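Long-range contacts in sulfoquinovosidase (Escherichia coli, PDB 5OHT), which hydrolyses sulfoquinovosyl diacylglycerides and simple sulfoquinovosides, releasing sulfoquinovose that the cell degrades by sulfoglycolysis: residues A287-G292 with S310-Q315; W304-N309 with P336-D341; W626-P631 with V649-P654. All coordinates share one frame; numbering follows the deposited sequence.

In the fold
The chain leaves barrel strand 282-286 through residues 287-292, the first half of contact 1. It then passes strands 293-296 and 299-302 and enters 304-309, the first half of contact 2. Residues 310-315 follow directly and close contact 1. After helix 316-325 and barrel strand 329-334, residues 336-341 close contact 2. The two contacts therefore cross rather than nest. They also touch: Trp308 NE1 bonds Tyr313 O. Together they tie two barrel strand exits to the loop between them, beside the bound 9VH. Contact 3 comes later, in the C-terminal domain, joining strands 625-630 and 647-652. Its centre lies about 45 Å from that of contact 1.

Contact 1 of 3, residues A287-G292 with S310-Q315; sequences AQDWSG and SENYPQ. With 9VH ([(3~{S},4~{R},5~{R})-4,5-bis(oxidanyl)piperidin-3-yl]methanesulfonic acid), chain D.
Tyr313 lies across the bend of 287-292, its ring beside the Trp290 backbone and its hydroxyl near Ala287. Tyr313 CD1 is 3.8 Å from Trp290 CA. The methyl CB of Ala287 comes within 3.5 Å of Tyr313 OH. Tyr313 CG stands anti to the carbonyl carbon (chi1 -74°), which brings the ring against the other segment. The hydroxyl donates to Asp289 OD1 over a short 2.6 Å. It approaches from the syn side, 28° out of the carboxylate plane. The carboxylate sits at the ring edge and is turned almost perpendicular to the ring.

Asn312 approaches the same aspartate with its amide nitrogen. Its ND2 makes two weak bonds, at 3.1 Å to Asp289 O and at 3.2 Å to Asp289 OD2. The amide and carboxylate planes are nearly at right angles. Asp289 O also accepts Gly292 N at 2.9 Å, a bond that closes the turn. Beyond the two segments, Gly263 N bonds Asp289 OD2.

Trp290 has its CB directed away from 310-315, and its NE1 bonds Tyr333 O of the neighbouring barrel strand. Gln288 also turns from the contact, toward the active site. Its OE1 accepts a bond from 9VH O5 at 2.6 Å, and its NE2 is engaged by Gln262. Gln288 is a substrate-binding residue on the loop after strand 282-286 of the TIM barrel. The contact joins the loop that carries Gln288 to the loop before helix 316-325, with Asp289 meeting Tyr313 and Asn312.

Asp289 is buried, and the donors described here, a phenol, an amide and a backbone N-H, carry no charge. They would probably stabilise its carboxylate in the charged form, with both oxygens engaged.

Contact 2 of 3, residues W304-N309 with P336-D341; sequences WNWKWN and PYVASD. With 9VH ([(3~{S},4~{R},5~{R})-4,5-bis(oxidanyl)piperidin-3-yl]methanesulfonic acid), chain D.
Trp304 and Tyr337 lie side by side and point the same way. The indole reaches the tyrosine with its six-membered ring: Trp304 CZ3 is 3.9 Å from Tyr337 CD2, at the edge of the phenol ring. Trp304 CG lies anti to the carbonyl carbon (chi1 -63°), which sends the indole alongside Tyr337 with NE1 toward the ligand. Nearer the backbone, Trp304 CB packs on Ala339 CB at 4.1 Å. A second apolar pair adjoins, where Val338 CG1 is 4.2 Å from Trp306 CD1. Phe367, Phe370 and Phe406 each meet Trp304 edge-to-face.

Strand 337-339 follows barrel strand 329-334 and borders a small antiparallel sheet with 371-374. Segment 304-309 has no regular structure, and Trp306 is the centre of an inverse gamma turn in it. One backbone bond joins the two: Ala339 N donates to Trp304 O at 2.9 Å, in the carbonyl plane. Trp306 adds a side-chain bond. Its NE1 reaches Tyr337 O at 3.0 Å, nearly along the C=O axis, and the oxygen lies close to the indole plane.

Trp304 NE1 points to the active site. It donates to the sulfonate oxygen O2 of 9VH at 3.0 Å, and the bond is almost straight (175°). Arg301 and the backbone N of Val302 also bond the ligand. A leucine in place of Trp304 would probably leave sulfonate O2 without this donor and open a gap beside Tyr337. At the outer rim a water donates to Asn305 OD1 and to Ala339 O, which it reaches at 2.8 Å. Asp341 also forms a salt bridge with Arg294.

Contact 3 of 3, residues W626-P631 with V649-P654; sequences WTLYLP and VTVNAP
Thr627 and Thr650 meet through their hydroxyls, with OG1 to OG1 at 2.7 Å. Either could be the donor. In both residues OG1 stands anti to the carbonyl carbon (chi1 -62°), which turns the two hydroxyls to each other. Both threonines are exposed on the same face of the sheet.

The other face is apolar. Val649 CG2 touches two leucines of the partner strand, Leu628 CG at 4.0 Å and Leu630 CD1 at 3.9 Å. Leu628 CD2 also nears Val651 CG2. At the far end, Trp626 CB rests on Ala653 CB at 4.2 Å, while the indole leads away to meet His619 edge-to-face.

The backbones set these positions. The strands are antiparallel, with the short segments at 138° to each other. Thr627 and Thr650 form a non-hydrogen-bonded pair, and their CA atoms are 4.2 Å apart. On either side is a hydrogen-bonded pair. Leu628 N donates to Val649 O at 2.9 Å, and Val649 N returns a bond to Leu628 O. Trp626 and Val651 exchange a similar couple, in which Val651 N reaches Trp626 O at 3.0 Å. Side chains therefore alternate between the hydroxyl face and the apolar face.

This two-stranded antiparallel sheet belongs to the C-terminal domain of this glycoside hydrolase family 31 enzyme, away from the active site. Its apolar face packs on the larger sheet of that domain. Phe661 of strand 660-663 touches Leu628, Leu630 and Val651. Leu614 of strand 613-615 meets Leu628 and Leu630, and Phe644 of strand 643-644 touches Leu630, Val649 and Val651. Ala653 O accepts a bond from Arg523 of helix 518-528.

Contact 1 of 3, residues A287-G292 with S310-Q315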
loop_
_atom_site.group_PDB
_atom_site.type_symbol
_atom_site.label_atom_id
_atom_site.label_comp_id
_atom_site.label_asym_id
_atom_site.label_seq_id
_atom_site.Cartn_x
_atom_site.Cartn_y
_atom_site.Cartn_z
ATOM N N ALA A 287 -11.347 15.212 10.324
ATOM C CA ALA A 287 -12.130 16.227 9.573
ATOM C C ALA A 287 -11.298 16.736 8.411
ATOM O O ALA A 287 -10.524 17.682 8.560
ATOM C CB ALA A 287 -12.536 17.399 10.464
ATOM N N GLN A 288 -11.515 16.125 7.241
ATOM C CA GLN A 288 -10.656 16.438 6.065
ATOM C C GLN A 288 -10.884 17.890 5.557
ATOM O O GLN A 288 -10.009 18.477 4.904
ATOM C CB GLN A 288 -10.878 15.438 4.941
ATOM C CG GLN A 288 -12.253 15.333 4.321
ATOM C CD GLN A 288 -12.270 14.489 3.033
ATOM O OE1 GLN A 288 -11.347 13.721 2.782
ATOM N NE2 GLN A 288 -13.357 14.602 2.241
ATOM N N ASP A 289 -12.058 18.451 5.863
ATOM C CA ASP A 289 -12.431 19.825 5.502
ATOM C C ASP A 289 -11.967 20.892 6.505
ATOM O O ASP A 289 -12.469 22.025 6.467
ATOM C CB ASP A 289 -13.963 19.919 5.221
ATOM C CG ASP A 289 -14.838 19.794 6.482
ATOM O OD1 ASP A 289 -14.417 19.167 7.473
ATOM O OD2 ASP A 289 -16.044 20.251 6.444
ATOM N N TRP A 290 -10.973 20.589 7.348
ATOM C CA TRP A 290 -10.351 21.566 8.219
ATOM C C TRP A 290 -9.857 22.838 7.473
ATOM O O TRP A 290 -9.705 23.915 8.093
ATOM C CB TRP A 290 -9.199 20.949 9.005
ATOM C CG TRP A 290 -7.949 20.766 8.150
ATOM C CD1 TRP A 290 -7.821 19.938 7.097
ATOM C CD2 TRP A 290 -6.691 21.450 8.284
ATOM N NE1 TRP A 290 -6.568 20.094 6.529
ATOM C CE2 TRP A 290 -5.846 20.985 7.248
ATOM C CE3 TRP A 290 -6.198 22.429 9.168
ATOM C CZ2 TRP A 290 -4.536 21.472 7.049
ATOM C CZ3 TRP A 290 -4.889 22.920 8.984
ATOM C CH2 TRP A 290 -4.070 22.433 7.898
ATOM N N SER A 291 -9.568 22.695 6.167
ATOM C CA SER A 291 -9.040 23.780 5.325
ATOM C C SER A 291 -10.073 24.368 4.421
ATOM O O SER A 291 -9.743 25.197 3.562
ATOM C CB SER A 291 -7.843 23.269 4.487
ATOM O OG SER A 291 -8.204 22.130 3.751
ATOM N N GLY A 292 -11.328 23.954 4.568
ATOM C CA GLY A 292 -12.386 24.339 3.620
ATOM C C GLY A 292 -12.774 23.240 2.664
ATOM O O GLY A 292 -12.124 22.179 2.629
ATOM N N SER A 310 -10.875 29.235 9.574
ATOM C CA SER A 310 -11.600 29.664 10.805
ATOM C C SER A 310 -13.053 30.011 10.565
ATOM O O SER A 310 -13.791 30.065 11.548
ATOM C CB SER A 310 -10.912 30.878 11.458
ATOM O OG SER A 310 -9.934 30.440 12.336
ATOM N N GLU A 311 -13.483 30.197 9.297
ATOM C CA GLU A 311 -14.892 30.313 8.930
ATOM C C GLU A 311 -15.642 28.954 9.045
ATOM O O GLU A 311 -16.772 28.916 9.532
ATOM C CB GLU A 311 -15.111 30.852 7.493
ATOM C CG GLU A 311 -14.545 32.205 7.110
ATOM C CD GLU A 311 -15.308 32.840 5.952
ATOM O OE1 GLU A 311 -16.454 33.300 6.169
ATOM O OE2 GLU A 311 -14.790 32.909 4.821
ATOM N N ASN A 312 -15.019 27.847 8.604
ATOM C CA ASN A 312 -15.646 26.509 8.650
ATOM C C ASN A 312 -15.432 25.924 10.038
ATOM O O ASN A 312 -16.366 25.300 10.598
ATOM C CB ASN A 312 -15.023 25.590 7.502
ATOM C CG ASN A 312 -15.857 24.339 7.170
ATOM O OD1 ASN A 312 -17.036 24.263 7.470
ATOM N ND2 ASN A 312 -15.237 23.362 6.468
ATOM N N TYR A 313 -14.225 26.070 10.585
ATOM C CA TYR A 313 -13.813 25.567 11.915
ATOM C C TYR A 313 -13.456 26.686 12.959
ATOM O O TYR A 313 -12.273 26.812 13.464
ATOM C CB TYR A 313 -12.656 24.502 11.782
ATOM C CG TYR A 313 -13.254 23.226 11.270
ATOM C CD1 TYR A 313 -13.415 23.001 9.888
ATOM C CD2 TYR A 313 -13.672 22.237 12.149
ATOM C CE1 TYR A 313 -14.035 21.811 9.409
ATOM C CE2 TYR A 313 -14.305 21.062 11.696
ATOM C CZ TYR A 313 -14.482 20.843 10.338
ATOM O OH TYR A 313 -15.171 19.700 9.907
ATOM N N PRO A 314 -14.471 27.496 13.344
ATOM C CA PRO A 314 -14.198 28.499 14.442
ATOM C C PRO A 314 -13.691 27.875 15.753
ATOM O O PRO A 314 -14.176 26.810 16.149
ATOM C CB PRO A 314 -15.586 29.201 14.657
ATOM C CG PRO A 314 -16.612 28.292 14.029
ATOM C CD PRO A 314 -15.868 27.542 12.869
ATOM N N GLN A 315 -12.694 28.501 16.379
ATOM C CA GLN A 315 -12.137 28.127 17.700
ATOM C C GLN A 315 -11.522 26.693 17.718
ATOM O O GLN A 315 -11.362 26.097 18.782
ATOM C CB GLN A 315 -13.219 28.321 18.808
ATOM C CG GLN A 315 -13.565 29.802 19.084
ATOM C CD GLN A 315 -12.413 30.443 19.783
ATOM O OE1 GLN A 315 -11.900 29.856 20.724
ATOM N NE2 GLN A 315 -11.938 31.635 19.311
HETATM O O1 9VH D . -11.778 14.854 -2.623
HETATM S S1 9VH D . -10.460 15.121 -2.149
HETATM O O2 9VH D . -10.100 16.408 -1.679
HETATM O O3 9VH D . -9.466 14.825 -3.232
HETATM C C1 9VH D . -10.059 14.010 -0.814
HETATM C C2 9VH D . -10.355 12.515 -1.036
HETATM C C3 9VH D . -9.511 11.902 -2.142
HETATM N N1 9VH D . -8.447 10.946 -1.775
HETATM C C4 9VH D . -8.933 9.838 -0.938
HETATM C C5 9VH D . -10.180 10.163 -0.107
HETATM O O4 9VH D . -10.187 9.415 1.092
HETATM C C6 9VH D . -10.284 11.649 0.234
HETATM O O5 9VH D . -11.477 11.840 0.998
#

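Contact 2 of 3, residues W304-N309 with P336-D341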
loop_
_atom_site.group_PDB
_atom_site.type_symbol
_atom_site.label_atom_id
_atom_site.label_comp_id
_atom_site.label_asym_id
_atom_site.label_seq_id
_atom_site.Cartn_x
_atom_site.Cartn_y
_atom_site.Cartn_z
ATOM N N TRP A 304 -7.806 22.526 -1.478
ATOM C CA TRP A 304 -6.376 22.173 -1.353
ATOM C C TRP A 304 -5.506 23.405 -1.109
ATOM O O TRP A 304 -4.691 23.794 -1.977
ATOM C CB TRP A 304 -5.875 21.400 -2.600
ATOM C CG TRP A 304 -6.554 20.019 -2.844
ATOM C CD1 TRP A 304 -7.587 19.447 -2.133
ATOM C CD2 TRP A 304 -6.215 19.088 -3.883
ATOM N NE1 TRP A 304 -7.882 18.203 -2.655
ATOM C CE2 TRP A 304 -7.070 17.966 -3.743
ATOM C CE3 TRP A 304 -5.261 19.091 -4.920
ATOM C CZ2 TRP A 304 -6.984 16.870 -4.580
ATOM C CZ3 TRP A 304 -5.194 17.988 -5.787
ATOM C CH2 TRP A 304 -6.061 16.898 -5.611
ATOM N N ASN A 305 -5.650 24.006 0.095
ATOM C CA ASN A 305 -4.739 25.037 0.585
ATOM C C ASN A 305 -4.535 24.784 2.067
ATOM O O ASN A 305 -5.489 24.853 2.830
ATOM C CB ASN A 305 -5.352 26.435 0.322
ATOM C CG ASN A 305 -4.322 27.547 0.499
ATOM O OD1 ASN A 305 -3.351 27.611 -0.238
ATOM N ND2 ASN A 305 -4.537 28.405 1.483
ATOM N N TRP A 306 -3.319 24.428 2.478
ATOM C CA TRP A 306 -3.082 23.744 3.758
ATOM C C TRP A 306 -2.916 24.680 4.964
ATOM O O TRP A 306 -1.846 24.770 5.605
ATOM C CB TRP A 306 -1.931 22.697 3.638
ATOM C CG TRP A 306 -2.046 21.950 2.318
ATOM C CD1 TRP A 306 -1.133 21.947 1.309
ATOM C CD2 TRP A 306 -3.154 21.183 1.853
ATOM N NE1 TRP A 306 -1.584 21.197 0.254
ATOM C CE2 TRP A 306 -2.831 20.727 0.545
ATOM C CE3 TRP A 306 -4.383 20.832 2.400
ATOM C CZ2 TRP A 306 -3.664 19.917 -0.190
ATOM C CZ3 TRP A 306 -5.226 20.041 1.653
ATOM C CH2 TRP A 306 -4.844 19.554 0.384
ATOM N N LYS A 307 -4.010 25.398 5.219
ATOM C CA LYS A 307 -4.124 26.350 6.313
ATOM C C LYS A 307 -5.516 26.161 6.942
ATOM O O LYS A 307 -6.504 26.056 6.227
ATOM C CB LYS A 307 -4.009 27.774 5.766
ATOM C CG LYS A 307 -2.615 28.144 5.356
ATOM C CD LYS A 307 -2.566 29.399 4.484
ATOM C CE LYS A 307 -1.120 29.812 4.163
ATOM N NZ LYS A 307 -1.108 30.559 2.885
ATOM N N TRP A 308 -5.570 26.194 8.280
ATOM C CA TRP A 308 -6.838 26.111 9.009
ATOM C C TRP A 308 -7.807 27.229 8.586
ATOM O O TRP A 308 -7.447 28.412 8.526
ATOM C CB TRP A 308 -6.534 26.116 10.533
ATOM C CG TRP A 308 -7.671 26.524 11.445
ATOM C CD1 TRP A 308 -9.012 26.209 11.361
ATOM C CD2 TRP A 308 -7.505 27.266 12.649
ATOM N NE1 TRP A 308 -9.718 26.817 12.432
ATOM C CE2 TRP A 308 -8.802 27.456 13.227
ATOM C CE3 TRP A 308 -6.386 27.876 13.264
ATOM C CZ2 TRP A 308 -8.999 28.230 14.392
ATOM C CZ3 TRP A 308 -6.598 28.638 14.466
ATOM C CH2 TRP A 308 -7.889 28.787 14.994
ATOM N N ASN A 309 -9.000 26.861 8.202
ATOM C CA ASN A 309 -10.043 27.795 7.822
ATOM C C ASN A 309 -10.980 28.035 9.031
ATOM O O ASN A 309 -11.809 27.181 9.399
ATOM C CB ASN A 309 -10.776 27.245 6.619
ATOM C CG ASN A 309 -11.819 28.189 6.060
ATOM O OD1 ASN A 309 -12.617 28.731 6.784
ATOM N ND2 ASN A 309 -11.899 28.278 4.739
ATOM N N PRO A 336 0.525 16.567 -1.521
ATOM C CA PRO A 336 1.697 17.347 -1.986
ATOM C C PRO A 336 1.456 18.274 -3.185
ATOM O O PRO A 336 2.432 18.670 -3.907
ATOM C CB PRO A 336 2.708 16.241 -2.298
ATOM C CG PRO A 336 1.891 15.153 -2.812
ATOM C CD PRO A 336 0.537 15.221 -2.112
ATOM N N TYR A 337 0.182 18.577 -3.464
ATOM C CA TYR A 337 -0.219 19.525 -4.501
ATOM C C TYR A 337 -0.942 20.755 -3.862
ATOM O O TYR A 337 -1.342 20.725 -2.677
ATOM C CB TYR A 337 -1.131 18.836 -5.546
ATOM C CG TYR A 337 -0.731 17.375 -5.865
ATOM C CD1 TYR A 337 0.593 17.064 -6.240
ATOM C CD2 TYR A 337 -1.660 16.342 -5.822
ATOM C CE1 TYR A 337 0.997 15.752 -6.510
ATOM C CE2 TYR A 337 -1.275 15.018 -6.124
ATOM C CZ TYR A 337 0.051 14.732 -6.455
ATOM O OH TYR A 337 0.461 13.429 -6.765
ATOM N N VAL A 338 -1.097 21.821 -4.651
ATOM C CA VAL A 338 -1.589 23.118 -4.110
ATOM C C VAL A 338 -2.535 23.746 -5.143
ATOM O O VAL A 338 -2.118 24.018 -6.281
ATOM C CB VAL A 338 -0.459 24.044 -3.667
ATOM C CG1 VAL A 338 0.137 23.579 -2.330
ATOM C CG2 VAL A 338 0.653 24.151 -4.709
ATOM N N ALA A 339 -3.816 23.938 -4.769
ATOM C CA ALA A 339 -4.823 24.505 -5.690
ATOM C C ALA A 339 -4.326 25.893 -6.290
ATOM O O ALA A 339 -3.796 26.737 -5.552
ATOM C CB ALA A 339 -6.164 24.714 -5.015
ATOM N N SER A 340 -4.506 26.054 -7.600
ATOM C CA SER A 340 -3.938 27.166 -8.356
ATOM C C SER A 340 -4.608 28.513 -8.022
ATOM O O SER A 340 -3.986 29.548 -8.256
ATOM C CB SER A 340 -4.034 26.905 -9.881
ATOM O OG SER A 340 -5.413 26.849 -10.290
ATOM N N ASP A 341 -5.836 28.479 -7.496
ATOM C CA ASP A 341 -6.593 29.660 -7.119
ATOM C C ASP A 341 -6.399 30.086 -5.668
ATOM O O ASP A 341 -7.218 30.829 -5.174
ATOM C CB ASP A 341 -8.113 29.494 -7.458
ATOM C CG ASP A 341 -8.747 28.210 -6.868
ATOM O OD1 ASP A 341 -8.045 27.360 -6.261
ATOM O OD2 ASP A 341 -9.966 28.003 -7.064
HETATM O O1 9VH D . -11.778 14.854 -2.623
HETATM S S1 9VH D . -10.460 15.121 -2.149
HETATM O O2 9VH D . -10.100 16.408 -1.679
HETATM O O3 9VH D . -9.466 14.825 -3.232
HETATM C C1 9VH D . -10.059 14.010 -0.814
HETATM C C2 9VH D . -10.355 12.515 -1.036
HETATM C C3 9VH D . -9.511 11.902 -2.142
HETATM N N1 9VH D . -8.447 10.946 -1.775
HETATM C C4 9VH D . -8.933 9.838 -0.938
HETATM C C5 9VH D . -10.180 10.163 -0.107
HETATM O O4 9VH D . -10.187 9.415 1.092
HETATM C C6 9VH D . -10.284 11.649 0.234
HETATM O O5 9VH D . -11.477 11.840 0.998
HETATM O O HOH W 1 -2.682 26.802 -2.971
#

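Contact 3 of 3, residues W626-P631 with V649-P654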
loop_
_atom_site.group_PDB
_atom_site.type_symbol
_atom_site.label_atom_id
_atom_site.label_comp_id
_atom_site.label_asym_id
_atom_site.label_seq_id
_atom_site.Cartn_x
_atom_site.Cartn_y
_atom_site.Cartn_z
ATOM N N TRP A 626 -20.881 -18.500 6.769
ATOM C CA TRP A 626 -19.650 -18.262 6.029
ATOM C C TRP A 626 -18.784 -19.511 6.080
ATOM O O TRP A 626 -18.640 -20.098 7.168
ATOM C CB TRP A 626 -18.914 -17.074 6.680
ATOM C CG TRP A 626 -17.816 -16.488 5.775
ATOM C CD1 TRP A 626 -16.490 -16.534 5.972
ATOM C CD2 TRP A 626 -18.024 -15.800 4.536
ATOM N NE1 TRP A 626 -15.822 -15.931 4.921
ATOM C CE2 TRP A 626 -16.755 -15.452 4.038
ATOM C CE3 TRP A 626 -19.167 -15.430 3.806
ATOM C CZ2 TRP A 626 -16.582 -14.776 2.817
ATOM C CZ3 TRP A 626 -18.978 -14.717 2.587
ATOM C CH2 TRP A 626 -17.681 -14.425 2.124
ATOM N N THR A 627 -18.191 -19.907 4.931
ATOM C CA THR A 627 -17.300 -21.050 4.848
ATOM C C THR A 627 -15.836 -20.581 4.723
ATOM O O THR A 627 -15.550 -19.598 4.027
ATOM C CB THR A 627 -17.687 -21.889 3.587
ATOM O OG1 THR A 627 -19.042 -22.376 3.754
ATOM C CG2 THR A 627 -16.719 -23.090 3.396
ATOM N N LEU A 628 -14.908 -21.249 5.407
ATOM C CA LEU A 628 -13.487 -20.850 5.453
ATOM C C LEU A 628 -12.616 -22.067 5.706
ATOM O O LEU A 628 -13.140 -23.191 5.852
ATOM C CB LEU A 628 -13.254 -19.772 6.528
ATOM C CG LEU A 628 -13.696 -20.214 7.946
ATOM C CD1 LEU A 628 -12.494 -20.175 8.815
ATOM C CD2 LEU A 628 -14.905 -19.521 8.511
ATOM N N TYR A 629 -11.306 -21.862 5.722
ATOM C CA TYR A 629 -10.338 -22.937 5.956
ATOM C C TYR A 629 -9.562 -22.722 7.239
ATOM O O TYR A 629 -9.028 -21.622 7.493
ATOM C CB TYR A 629 -9.383 -23.055 4.782
ATOM C CG TYR A 629 -8.357 -24.130 4.976
ATOM C CD1 TYR A 629 -8.679 -25.496 4.778
ATOM C CD2 TYR A 629 -7.063 -23.802 5.344
ATOM C CE1 TYR A 629 -7.703 -26.503 4.971
ATOM C CE2 TYR A 629 -6.088 -24.785 5.543
ATOM C CZ TYR A 629 -6.435 -26.151 5.362
ATOM O OH TYR A 629 -5.467 -27.060 5.565
ATOM N N LEU A 630 -9.499 -23.764 8.092
ATOM C CA LEU A 630 -8.645 -23.768 9.291
ATOM C C LEU A 630 -7.451 -24.666 9.053
ATOM O O LEU A 630 -7.626 -25.810 8.687
ATOM C CB LEU A 630 -9.413 -24.192 10.533
ATOM C CG LEU A 630 -10.611 -23.349 10.949
ATOM C CD1 LEU A 630 -11.393 -23.965 12.095
ATOM C CD2 LEU A 630 -10.167 -21.972 11.394
ATOM N N PRO A 631 -6.224 -24.166 9.279
ATOM C CA PRO A 631 -5.088 -25.064 9.286
ATOM C C PRO A 631 -5.114 -25.872 10.559
ATOM O O PRO A 631 -5.909 -25.594 11.451
ATOM C CB PRO A 631 -3.908 -24.107 9.268
ATOM C CG PRO A 631 -4.390 -22.890 10.017
ATOM C CD PRO A 631 -5.858 -22.814 9.788
ATOM N N VAL A 649 -14.501 -25.450 7.077
ATOM C CA VAL A 649 -15.590 -25.354 8.037
ATOM C C VAL A 649 -16.597 -24.291 7.630
ATOM O O VAL A 649 -16.232 -23.329 6.885
ATOM C CB VAL A 649 -15.072 -25.130 9.477
ATOM C CG1 VAL A 649 -14.038 -26.180 9.925
ATOM C CG2 VAL A 649 -14.483 -23.738 9.685
ATOM N N THR A 650 -17.837 -24.436 8.122
ATOM C CA THR A 650 -18.877 -23.428 7.947
ATOM C C THR A 650 -19.392 -23.005 9.344
ATOM O O THR A 650 -19.649 -23.879 10.206
ATOM C CB THR A 650 -20.012 -23.916 7.039
ATOM O OG1 THR A 650 -19.496 -24.186 5.734
ATOM C CG2 THR A 650 -21.101 -22.846 6.866
ATOM N N VAL A 651 -19.520 -21.679 9.602
ATOM C CA VAL A 651 -20.054 -21.177 10.860
ATOM C C VAL A 651 -21.185 -20.165 10.606
ATOM O O VAL A 651 -21.241 -19.495 9.550
ATOM C CB VAL A 651 -18.990 -20.530 11.779
ATOM C CG1 VAL A 651 -18.060 -21.571 12.383
ATOM C CG2 VAL A 651 -18.231 -19.388 11.079
ATOM N N ASN A 652 -22.112 -20.110 11.550
ATOM C CA ASN A 652 -23.126 -19.028 11.585
ATOM C C ASN A 652 -22.407 -17.660 11.693
ATOM O O ASN A 652 -21.455 -17.538 12.455
ATOM C CB ASN A 652 -24.008 -19.181 12.828
ATOM C CG ASN A 652 -24.905 -20.419 12.751
ATOM O OD1 ASN A 652 -25.367 -20.811 11.660
ATOM N ND2 ASN A 652 -25.184 -21.020 13.914
ATOM N N ALA A 653 -22.902 -16.656 10.999
ATOM C CA ALA A 653 -22.178 -15.379 10.921
ATOM C C ALA A 653 -23.136 -14.219 10.746
ATOM O O ALA A 653 -23.084 -13.529 9.716
ATOM C CB ALA A 653 -21.119 -15.421 9.787
ATOM N N PRO A 654 -24.000 -13.995 11.759
ATOM C CA PRO A 654 -24.838 -12.814 11.712
ATOM C C PRO A 654 -23.953 -11.566 11.969
ATOM O O PRO A 654 -22.839 -11.679 12.490
ATOM C CB PRO A 654 -25.811 -13.034 12.883
ATOM C CG PRO A 654 -25.019 -13.830 13.873
ATOM C CD PRO A 654 -24.257 -14.786 12.986
#